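Local coordinates for protein K41043 (PDB 6KBR) that probably inhibits a serine protease as a Kazal-type domain, presenting a reactive-site loop that docks against another protein chain, at residues P12-Y26 with Y37-E49. Sequence-based numbering, arbitrary orientation.
Sequences PNCRRYSIHGCNRMY and YANECTLCMKIRE
In what is, by family, probably the reactive-site loop of this Kazal domain, Met25 and Asn23 are held through their carbonyls by Asn39, the N-cap residue of the helix. Asn39 ND2 donates to Met25 O at 2.9 Å, nearly straight (161°) and in the amide plane, and more weakly to Asn23 O at 3.2 Å. These carbonyls flank Arg24, whose guanidinium forms a salt bridge with an acidic side chain of the partner protein. With CG set between backbone N and carbonyl carbon (chi1 48°), the amide is brought over the helix start, where OD1 accepts from Thr42 N at 2.9 Å. One side chain thus caps the helix and ties down the loop.

Two disulfides fasten the loop-bearing segment to the same side of the helix, about one turn apart: Cys22 SG to Cys41 SG (2.0 Å) and Cys14 SG to Cys44 SG. Met45 SD lies beside Cys22 SG at 3.7 Å. Between the bridges Tyr17 lays one ring face over Cys41 CB, a CH-pi contact with CB 3.8 Å from the ring centroid, while Arg16 CG covers the opposite face. Were Tyr17 replaced by an alanine, the loss of the ring would probably open a gap between the disulfides, uncover Cys41 CB and leave Arg16 NH2 without its hydroxyl acceptor and Glu40 CB without its hydroxyl neighbour. Arg16 NH2 also makes a salt bridge with Glu40 OE2 whose hydrogen bond is weak, the two planes 60° apart. Farther along the helix, Ile19 CD1 sits over one face of the Arg48 guanidinium, 4.0 Å from CZ.

Disulfides joining the first and second cysteines to the helix, with an asparagine bonded to carbonyls on either side of the probable P1 residue, are hallmarks of the Kazal fold.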
ATOM      1  N   PRO B  12       5.846 -22.454   6.932  1.00 23.58           N
ATOM      2  CA  PRO B  12       5.153 -21.647   5.906  1.00 24.34           C
ATOM      3  C   PRO B  12       4.793 -22.410   4.620  1.00 23.63           C
ATOM      4  O   PRO B  12       5.605 -23.165   4.104  1.00 21.40           O
ATOM      5  CB  PRO B  12       6.146 -20.506   5.597  1.00 23.47           C
ATOM      6  CG  PRO B  12       7.450 -21.032   5.967  1.00 23.43           C
ATOM      7  CD  PRO B  12       7.247 -22.048   7.046  1.00 24.45           C
ATOM      8  N   ASN B  13       3.591 -22.191   4.096  1.00 24.85           N
ATOM      9  CA  ASN B  13       3.233 -22.807   2.816  1.00 26.22           C
ATOM     10  C   ASN B  13       3.457 -21.765   1.733  1.00 25.20           C
ATOM     11  O   ASN B  13       2.618 -20.867   1.506  1.00 23.85           O
ATOM     12  CB  ASN B  13       1.802 -23.375   2.772  1.00 27.86           C
ATOM     13  CG  ASN B  13       1.545 -24.170   1.489  1.00 28.71           C
ATOM     14  OD1 ASN B  13       2.465 -24.429   0.676  1.00 24.12           O
ATOM     15  ND2 ASN B  13       0.290 -24.545   1.289  1.00 32.09           N
ATOM     16  N   CYS B  14       4.626 -21.866   1.106  1.00 22.03           N
ATOM     17  CA  CYS B  14       5.039 -20.872   0.151  1.00 20.93           C
ATOM     18  C   CYS B  14       4.325 -21.040  -1.240  1.00 22.71           C
ATOM     19  O   CYS B  14       4.211 -20.071  -2.018  1.00 18.70           O
ATOM     20  CB  CYS B  14       6.574 -20.834   0.117  1.00 19.48           C
ATOM     21  SG  CYS B  14       7.257 -20.304   1.738  1.00 17.27           S
ATOM     22  N   ARG B  15       3.751 -22.222  -1.489  1.00 25.97           N
ATOM     23  CA  ARG B  15       2.998 -22.503  -2.731  1.00 30.16           C
ATOM     24  C   ARG B  15       1.739 -21.635  -2.881  1.00 28.72           C
ATOM     25  O   ARG B  15       1.221 -21.508  -3.980  1.00 24.74           O
ATOM     26  CB  ARG B  15       2.598 -24.004  -2.825  1.00 35.44           C
ATOM     27  CG  ARG B  15       3.586 -24.965  -3.532  1.00 40.90           C
ATOM     28  CD  ARG B  15       5.103 -24.682  -3.472  1.00 46.22           C
ATOM     29  NE  ARG B  15       5.667 -24.364  -2.146  1.00 52.04           N
ATOM     30  CZ  ARG B  15       5.825 -25.226  -1.129  1.00 58.07           C
ATOM     31  NH1 ARG B  15       5.458 -26.515  -1.233  1.00 55.07           N
ATOM     32  NH2 ARG B  15       6.351 -24.788   0.024  1.00 57.33           N
ATOM     33  N   ARG B  16       1.254 -21.051  -1.781  1.00 28.96           N
ATOM     34  CA  ARG B  16       0.129 -20.109  -1.825  1.00 29.63           C
ATOM     35  C   ARG B  16       0.528 -18.684  -2.287  1.00 27.02           C
ATOM     36  O   ARG B  16      -0.346 -17.828  -2.412  1.00 27.64           O
ATOM     37  CB  ARG B  16      -0.622 -20.083  -0.473  1.00 34.89           C
ATOM     38  CG  ARG B  16      -0.181 -19.073   0.599  1.00 39.78           C
ATOM     39  CD  ARG B  16      -1.342 -18.504   1.434  1.00 42.48           C
ATOM     40  NE  ARG B  16      -1.639 -19.285   2.650  1.00 49.43           N
ATOM     41  CZ  ARG B  16      -1.005 -19.193   3.838  1.00 49.15           C
ATOM     42  NH1 ARG B  16      -1.389 -19.958   4.861  1.00 46.73           N
ATOM     43  NH2 ARG B  16       0.011 -18.356   4.026  1.00 50.68           N
ATOM     44  N   TYR B  17       1.821 -18.422  -2.519  1.00 20.42           N
ATOM     45  CA  TYR B  17       2.270 -17.100  -2.995  1.00 19.89           C
ATOM     46  C   TYR B  17       2.915 -17.211  -4.337  1.00 18.62           C
ATOM     47  O   TYR B  17       3.404 -18.277  -4.700  1.00 17.63           O
ATOM     48  CB  TYR B  17       3.288 -16.449  -2.028  1.00 17.93           C
ATOM     49  CG  TYR B  17       2.707 -16.328  -0.669  1.00 17.90           C
ATOM     50  CD1 TYR B  17       1.715 -15.381  -0.375  1.00 18.94           C
ATOM     51  CD2 TYR B  17       3.081 -17.213   0.338  1.00 19.37           C
ATOM     52  CE1 TYR B  17       1.141 -15.326   0.907  1.00 18.42           C
ATOM     53  CE2 TYR B  17       2.519 -17.148   1.593  1.00 19.23           C
ATOM     54  CZ  TYR B  17       1.552 -16.209   1.864  1.00 19.18           C
ATOM     55  OH  TYR B  17       1.016 -16.218   3.150  1.00 21.98           O
ATOM     56  N   SER B  18       2.973 -16.087  -5.043  1.00 16.19           N
ATOM     57  CA  SER B  18       3.834 -15.985  -6.211  1.00 15.50           C
ATOM     58  C   SER B  18       5.318 -15.718  -5.878  1.00 14.18           C
ATOM     59  O   SER B  18       5.660 -14.952  -4.977  1.00 13.83           O
ATOM     60  CB  SER B  18       3.278 -14.947  -7.189  1.00 15.30           C
ATOM     61  OG  SER B  18       4.192 -14.607  -8.221  1.00 15.14           O
ATOM     62  N   ILE B  19       6.220 -16.332  -6.644  1.00 13.46           N
ATOM     63  CA  ILE B  19       7.655 -15.997  -6.538  1.00 13.77           C
ATOM     64  C   ILE B  19       7.957 -14.624  -7.143  1.00 13.20           C
ATOM     65  O   ILE B  19       9.044 -14.057  -6.917  1.00 12.21           O
ATOM     66  CB  ILE B  19       8.571 -17.074  -7.209  1.00 15.69           C
ATOM     67  CG1 ILE B  19       8.428 -17.063  -8.743  1.00 16.67           C
ATOM     68  CG2 ILE B  19       8.228 -18.470  -6.630  1.00 16.68           C
ATOM     69  CD1 ILE B  19       9.130 -18.197  -9.469  1.00 17.39           C
ATOM     70  N   HIS B  20       7.032 -14.086  -7.932  1.00 12.26           N
ATOM     71  CA  HIS B  20       7.259 -12.821  -8.683  1.00 12.71           C
ATOM     72  C   HIS B  20       6.808 -11.516  -7.994  1.00 12.55           C
ATOM     73  O   HIS B  20       7.076 -10.430  -8.512  1.00 12.11           O
ATOM     74  CB  HIS B  20       6.530 -12.896 -10.036  1.00 13.64           C
ATOM     75  CG  HIS B  20       6.971 -14.055 -10.857  1.00 15.32           C
ATOM     76  ND1 HIS B  20       6.148 -15.125 -11.142  1.00 16.85           N
ATOM     77  CD2 HIS B  20       8.177 -14.353 -11.373  1.00 16.94           C
ATOM     78  CE1 HIS B  20       6.824 -16.026 -11.823  1.00 17.08           C
ATOM     79  NE2 HIS B  20       8.056 -15.577 -11.987  1.00 18.07           N
ATOM     80  N   GLY B  21       6.032 -11.630  -6.915  1.00 10.21           N
ATOM     81  CA  GLY B  21       5.665 -10.460  -6.173  1.00  9.39           C
ATOM     82  C   GLY B  21       4.992 -10.819  -4.872  1.00  8.64           C
ATOM     83  O   GLY B  21       4.374 -11.886  -4.758  1.00  8.15           O
ATOM     84  N   CYS B  22       5.084  -9.897  -3.922  1.00  7.73           N
ATOM     85  CA  CYS B  22       4.407  -9.982  -2.645  1.00  7.73           C
ATOM     86  C   CYS B  22       3.652  -8.671  -2.396  1.00  7.76           C
ATOM     87  O   CYS B  22       4.235  -7.601  -2.599  1.00  6.76           O
ATOM     88  CB  CYS B  22       5.447 -10.133  -1.526  1.00  8.13           C
ATOM     89  SG  CYS B  22       6.144 -11.770  -1.444  1.00  9.51           S
ATOM     90  N   ASN B  23       2.391  -8.767  -1.917  1.00  8.34           N
ATOM     91  CA  ASN B  23       1.611  -7.582  -1.565  1.00  9.00           C
ATOM     92  C   ASN B  23       2.307  -6.845  -0.456  1.00  8.13           C
ATOM     93  O   ASN B  23       3.128  -7.436   0.217  1.00  8.10           O
ATOM     94  CB  ASN B  23       0.114  -7.833  -1.308  1.00 10.96           C
ATOM     95  CG  ASN B  23      -0.254  -8.625  -0.005  1.00 13.11           C
ATOM     96  OD1 ASN B  23      -1.280  -9.390  -0.051  1.00 18.70           O
ATOM     97  ND2 ASN B  23       0.432  -8.422   1.130  1.00 12.60           N
ATOM     98  N   ARG B  24       2.027  -5.559  -0.328  1.00  6.92           N
ATOM     99  CA  ARG B  24       2.765  -4.694   0.559  1.00  6.89           C
ATOM    100  C   ARG B  24       1.990  -4.354   1.849  1.00  6.69           C
ATOM    101  O   ARG B  24       2.125  -3.249   2.400  1.00  6.25           O
ATOM    102  CB  ARG B  24       3.213  -3.461  -0.233  1.00  6.93           C
ATOM    103  CG  ARG B  24       4.504  -3.807  -0.966  1.00  7.26           C
ATOM    104  CD  ARG B  24       4.900  -2.824  -2.039  1.00  7.74           C
ATOM    105  NE  ARG B  24       6.275  -3.147  -2.513  1.00  8.04           N
ATOM    106  CZ  ARG B  24       7.024  -2.339  -3.270  1.00  8.60           C
ATOM    107  NH1 ARG B  24       6.627  -1.099  -3.608  1.00  8.54           N
ATOM    108  NH2 ARG B  24       8.199  -2.779  -3.664  1.00  8.72           N
ATOM    109  N   MET B  25       1.184  -5.318   2.311  1.00  6.43           N
ATOM    110  CA  MET B  25       0.513  -5.191   3.597  1.00  6.83           C
ATOM    111  C   MET B  25       1.516  -5.568   4.680  1.00  6.64           C
ATOM    112  O   MET B  25       2.386  -6.400   4.461  1.00  7.02           O
ATOM    113  CB  MET B  25      -0.724  -6.092   3.674  1.00  7.26           C
ATOM    114  CG  MET B  25      -1.343  -6.190   5.042  1.00  7.90           C
ATOM    115  SD  MET B  25      -2.927  -7.034   4.901  1.00  9.25           S
ATOM    116  CE  MET B  25      -3.262  -7.508   6.619  1.00  9.34           C
ATOM    117  N   TYR B  26       1.432  -4.920   5.823  1.00  6.62           N
ATOM    118  CA  TYR B  26       2.285  -5.263   6.973  1.00  6.85           C
ATOM    119  C   TYR B  26       1.499  -6.245   7.859  1.00  7.04           C
ATOM    120  O   TYR B  26       0.543  -5.863   8.441  1.00  6.26           O
ATOM    121  CB  TYR B  26       2.717  -4.014   7.740  1.00  6.87           C
ATOM    122  CG  TYR B  26       3.713  -4.338   8.874  1.00  7.11           C
ATOM    123  CD1 TYR B  26       5.018  -4.738   8.603  1.00  6.92           C
ATOM    124  CD2 TYR B  26       3.329  -4.222  10.221  1.00  7.26           C
ATOM    125  CE1 TYR B  26       5.911  -5.011   9.645  1.00  7.33           C
ATOM    126  CE2 TYR B  26       4.211  -4.502  11.260  1.00  7.08           C
ATOM    127  CZ  TYR B  26       5.481  -4.886  10.969  1.00  7.39           C
ATOM    128  OH  TYR B  26       6.316  -5.169  12.009  1.00  7.05           O
ATOM    129  N   TYR B  37       9.849 -10.875   9.437  1.00  9.26           N
ATOM    130  CA  TYR B  37       9.498 -10.651   8.045  1.00  8.96           C
ATOM    131  C   TYR B  37       8.213  -9.826   7.970  1.00  7.70           C
ATOM    132  O   TYR B  37       7.291 -10.097   8.716  1.00  6.92           O
ATOM    133  CB  TYR B  37       9.401 -12.012   7.282  1.00  9.01           C
ATOM    134  CG  TYR B  37      10.790 -12.558   7.142  1.00  9.27           C
ATOM    135  CD1 TYR B  37      11.338 -13.354   8.136  1.00  9.79           C
ATOM    136  CD2 TYR B  37      11.614 -12.166   6.069  1.00  9.83           C
ATOM    137  CE1 TYR B  37      12.659 -13.777   8.079  1.00  9.84           C
ATOM    138  CE2 TYR B  37      12.930 -12.577   5.985  1.00 10.40           C
ATOM    139  CZ  TYR B  37      13.466 -13.398   7.012  1.00 10.36           C
ATOM    140  OH  TYR B  37      14.775 -13.878   6.923  1.00 10.13           O
ATOM    141  N   ALA B  38       8.190  -8.814   7.087  1.00  7.08           N
ATOM    142  CA  ALA B  38       7.006  -7.934   6.913  1.00  6.88           C
ATOM    143  C   ALA B  38       5.678  -8.701   6.665  1.00  6.43           C
ATOM    144  O   ALA B  38       4.623  -8.285   7.076  1.00  5.69           O
ATOM    145  CB  ALA B  38       7.232  -6.909   5.807  1.00  6.86           C
ATOM    146  N   ASN B  39       5.769  -9.811   5.987  1.00  6.40           N
ATOM    147  CA  ASN B  39       4.659 -10.699   5.820  1.00  7.08           C
ATOM    148  C   ASN B  39       5.157 -12.074   5.422  1.00  7.46           C
ATOM    149  O   ASN B  39       6.331 -12.233   5.144  1.00  7.51           O
ATOM    150  CB  ASN B  39       3.656 -10.139   4.806  1.00  7.44           C
ATOM    151  CG  ASN B  39       4.312  -9.664   3.524  1.00  7.51           C
ATOM    152  OD1 ASN B  39       5.120 -10.372   2.911  1.00  7.46           O
ATOM    153  ND2 ASN B  39       3.931  -8.481   3.084  1.00  7.84           N
ATOM    154  N   GLU B  40       4.279 -13.051   5.416  1.00  8.28           N
ATOM    155  CA  GLU B  40       4.685 -14.429   5.144  1.00  9.74           C
ATOM    156  C   GLU B  40       5.196 -14.582   3.726  1.00  9.10           C
ATOM    157  O   GLU B  40       6.085 -15.372   3.487  1.00  9.14           O
ATOM    158  CB  GLU B  40       3.535 -15.426   5.385  1.00 11.48           C
ATOM    159  CG  GLU B  40       3.992 -16.902   5.366  1.00 13.57           C
ATOM    160  CD  GLU B  40       2.950 -17.838   6.061  1.00 17.05           C
ATOM    161  OE1 GLU B  40       2.286 -17.396   7.055  1.00 16.80           O
ATOM    162  OE2 GLU B  40       2.836 -18.999   5.592  1.00 20.74           O
ATOM    163  N   CYS B  41       4.632 -13.841   2.787  1.00  8.34           N
ATOM    164  CA  CYS B  41       5.069 -13.904   1.421  1.00  8.17           C
ATOM    165  C   CYS B  41       6.545 -13.486   1.323  1.00  8.21           C
ATOM    166  O   CYS B  41       7.326 -14.133   0.591  1.00  7.91           O
ATOM    167  CB  CYS B  41       4.163 -13.082   0.513  1.00  8.46           C
ATOM    168  SG  CYS B  41       4.614 -13.111  -1.250  1.00  7.80           S
ATOM    169  N   THR B  42       6.927 -12.492   2.127  1.00  7.85           N
ATOM    170  CA  THR B  42       8.309 -11.959   2.139  1.00  7.70           C
ATOM    171  C   THR B  42       9.308 -12.969   2.712  1.00  8.06           C
ATOM    172  O   THR B  42      10.453 -13.107   2.211  1.00  7.67           O
ATOM    173  CB  THR B  42       8.356 -10.626   2.868  1.00  7.50           C
ATOM    174  OG1 THR B  42       7.471  -9.721   2.194  1.00  7.74           O
ATOM    175  CG2 THR B  42       9.700 -10.017   2.838  1.00  7.73           C
ATOM    176  N   LEU B  43       8.857 -13.690   3.738  1.00  8.34           N
ATOM    177  CA  LEU B  43       9.625 -14.803   4.290  1.00  9.25           C
ATOM    178  C   LEU B  43       9.870 -15.807   3.203  1.00  9.10           C
ATOM    179  O   LEU B  43      11.005 -16.238   2.986  1.00  8.27           O
ATOM    180  CB  LEU B  43       8.873 -15.465   5.469  1.00  9.35           C
ATOM    181  CG  LEU B  43       9.526 -16.661   6.152  1.00 10.34           C
ATOM    182  CD1 LEU B  43      11.016 -16.484   6.333  1.00 11.13           C
ATOM    183  CD2 LEU B  43       8.885 -16.911   7.487  1.00 10.45           C
ATOM    184  N   CYS B  44       8.796 -16.202   2.529  1.00  9.73           N
ATOM    185  CA  CYS B  44       8.886 -17.140   1.397  1.00 10.19           C
ATOM    186  C   CYS B  44       9.888 -16.722   0.282  1.00 10.22           C
ATOM    187  O   CYS B  44      10.655 -17.539  -0.221  1.00  8.63           O
ATOM    188  CB  CYS B  44       7.486 -17.412   0.806  1.00 11.28           C
ATOM    189  SG  CYS B  44       6.475 -18.360   1.938  1.00 12.82           S
ATOM    190  N   MET B  45       9.892 -15.431  -0.075  1.00 10.47           N
ATOM    191  CA  MET B  45      10.900 -14.904  -0.954  1.00 11.07           C
ATOM    192  C   MET B  45      12.374 -15.117  -0.394  1.00 10.55           C
ATOM    193  O   MET B  45      13.258 -15.573  -1.086  1.00  9.12           O
ATOM    194  CB  MET B  45      10.570 -13.435  -1.262  1.00 13.05           C
ATOM    195  CG  MET B  45       9.534 -13.305  -2.406  1.00 15.09           C
ATOM    196  SD  MET B  45       9.396 -11.642  -3.121  1.00 19.86           S
ATOM    197  CE  MET B  45      10.918 -11.619  -4.075  1.00 19.24           C
ATOM    198  N   LYS B  46      12.602 -14.797   0.855  1.00 10.69           N
ATOM    199  CA  LYS B  46      13.894 -15.058   1.510  1.00 11.22           C
ATOM    200  C   LYS B  46      14.287 -16.507   1.440  1.00 10.14           C
ATOM    201  O   LYS B  46      15.414 -16.800   1.187  1.00  9.33           O
ATOM    202  CB  LYS B  46      13.897 -14.613   2.983  1.00 12.74           C
ATOM    203  CG  LYS B  46      15.310 -14.602   3.580  1.00 15.10           C
ATOM    204  CD  LYS B  46      16.193 -13.464   3.038  1.00 16.90           C
ATOM    205  CE  LYS B  46      17.662 -13.786   3.256  1.00 21.36           C
ATOM    206  NZ  LYS B  46      18.239 -14.261   1.947  1.00 27.06           N
ATOM    207  N   ILE B  47      13.332 -17.406   1.641  1.00  9.89           N
ATOM    208  CA  ILE B  47      13.599 -18.862   1.560  1.00 10.01           C
ATOM    209  C   ILE B  47      14.172 -19.151   0.184  1.00 11.01           C
ATOM    210  O   ILE B  47      15.228 -19.814   0.046  1.00  9.40           O
ATOM    211  CB  ILE B  47      12.322 -19.651   1.904  1.00  9.20           C
ATOM    212  CG1 ILE B  47      12.059 -19.533   3.431  1.00  8.93           C
ATOM    213  CG2 ILE B  47      12.358 -21.120   1.361  1.00  9.45           C
ATOM    214  CD1 ILE B  47      10.836 -20.243   3.895  1.00  8.77           C
ATOM    215  N   ARG B  48      13.492 -18.601  -0.827  1.00 12.64           N
ATOM    216  CA  ARG B  48      13.862 -18.854  -2.220  1.00 14.55           C
ATOM    217  C   ARG B  48      15.203 -18.169  -2.554  1.00 14.34           C
ATOM    218  O   ARG B  48      16.066 -18.843  -3.077  1.00 15.14           O
ATOM    219  CB  ARG B  48      12.752 -18.451  -3.194  1.00 16.34           C
ATOM    220  CG  ARG B  48      13.046 -18.920  -4.621  1.00 20.51           C
ATOM    221  CD  ARG B  48      11.847 -18.807  -5.572  1.00 22.92           C
ATOM    222  NE  ARG B  48      12.257 -19.125  -6.946  1.00 25.90           N
ATOM    223  CZ  ARG B  48      12.805 -18.257  -7.816  1.00 31.93           C
ATOM    224  NH1 ARG B  48      13.011 -16.967  -7.484  1.00 31.71           N
ATOM    225  NH2 ARG B  48      13.154 -18.673  -9.056  1.00 33.22           N
ATOM    226  N   GLU B  49      15.387 -16.892  -2.222  1.00 13.83           N
ATOM    227  CA  GLU B  49      16.650 -16.130  -2.418  1.00 16.11           C
ATOM    228  C   GLU B  49      17.846 -16.788  -1.702  1.00 15.33           C
ATOM    229  O   GLU B  49      18.897 -16.987  -2.307  1.00 13.60           O
ATOM    230  CB  GLU B  49      16.552 -14.653  -1.911  1.00 19.41           C
ATOM    231  CG  GLU B  49      15.731 -13.674  -2.773  1.00 23.43           C
ATOM    232  CD  GLU B  49      14.813 -12.597  -2.007  1.00 27.26           C
ATOM    233  OE1 GLU B  49      14.764 -12.395  -0.703  1.00 29.82           O
ATOM    234  OE2 GLU B  49      14.067 -11.940  -2.768  1.00 20.85           O
TER
HETATM  235  O   HOH W   1       6.648 -15.323  -2.523  1.00 10.30           O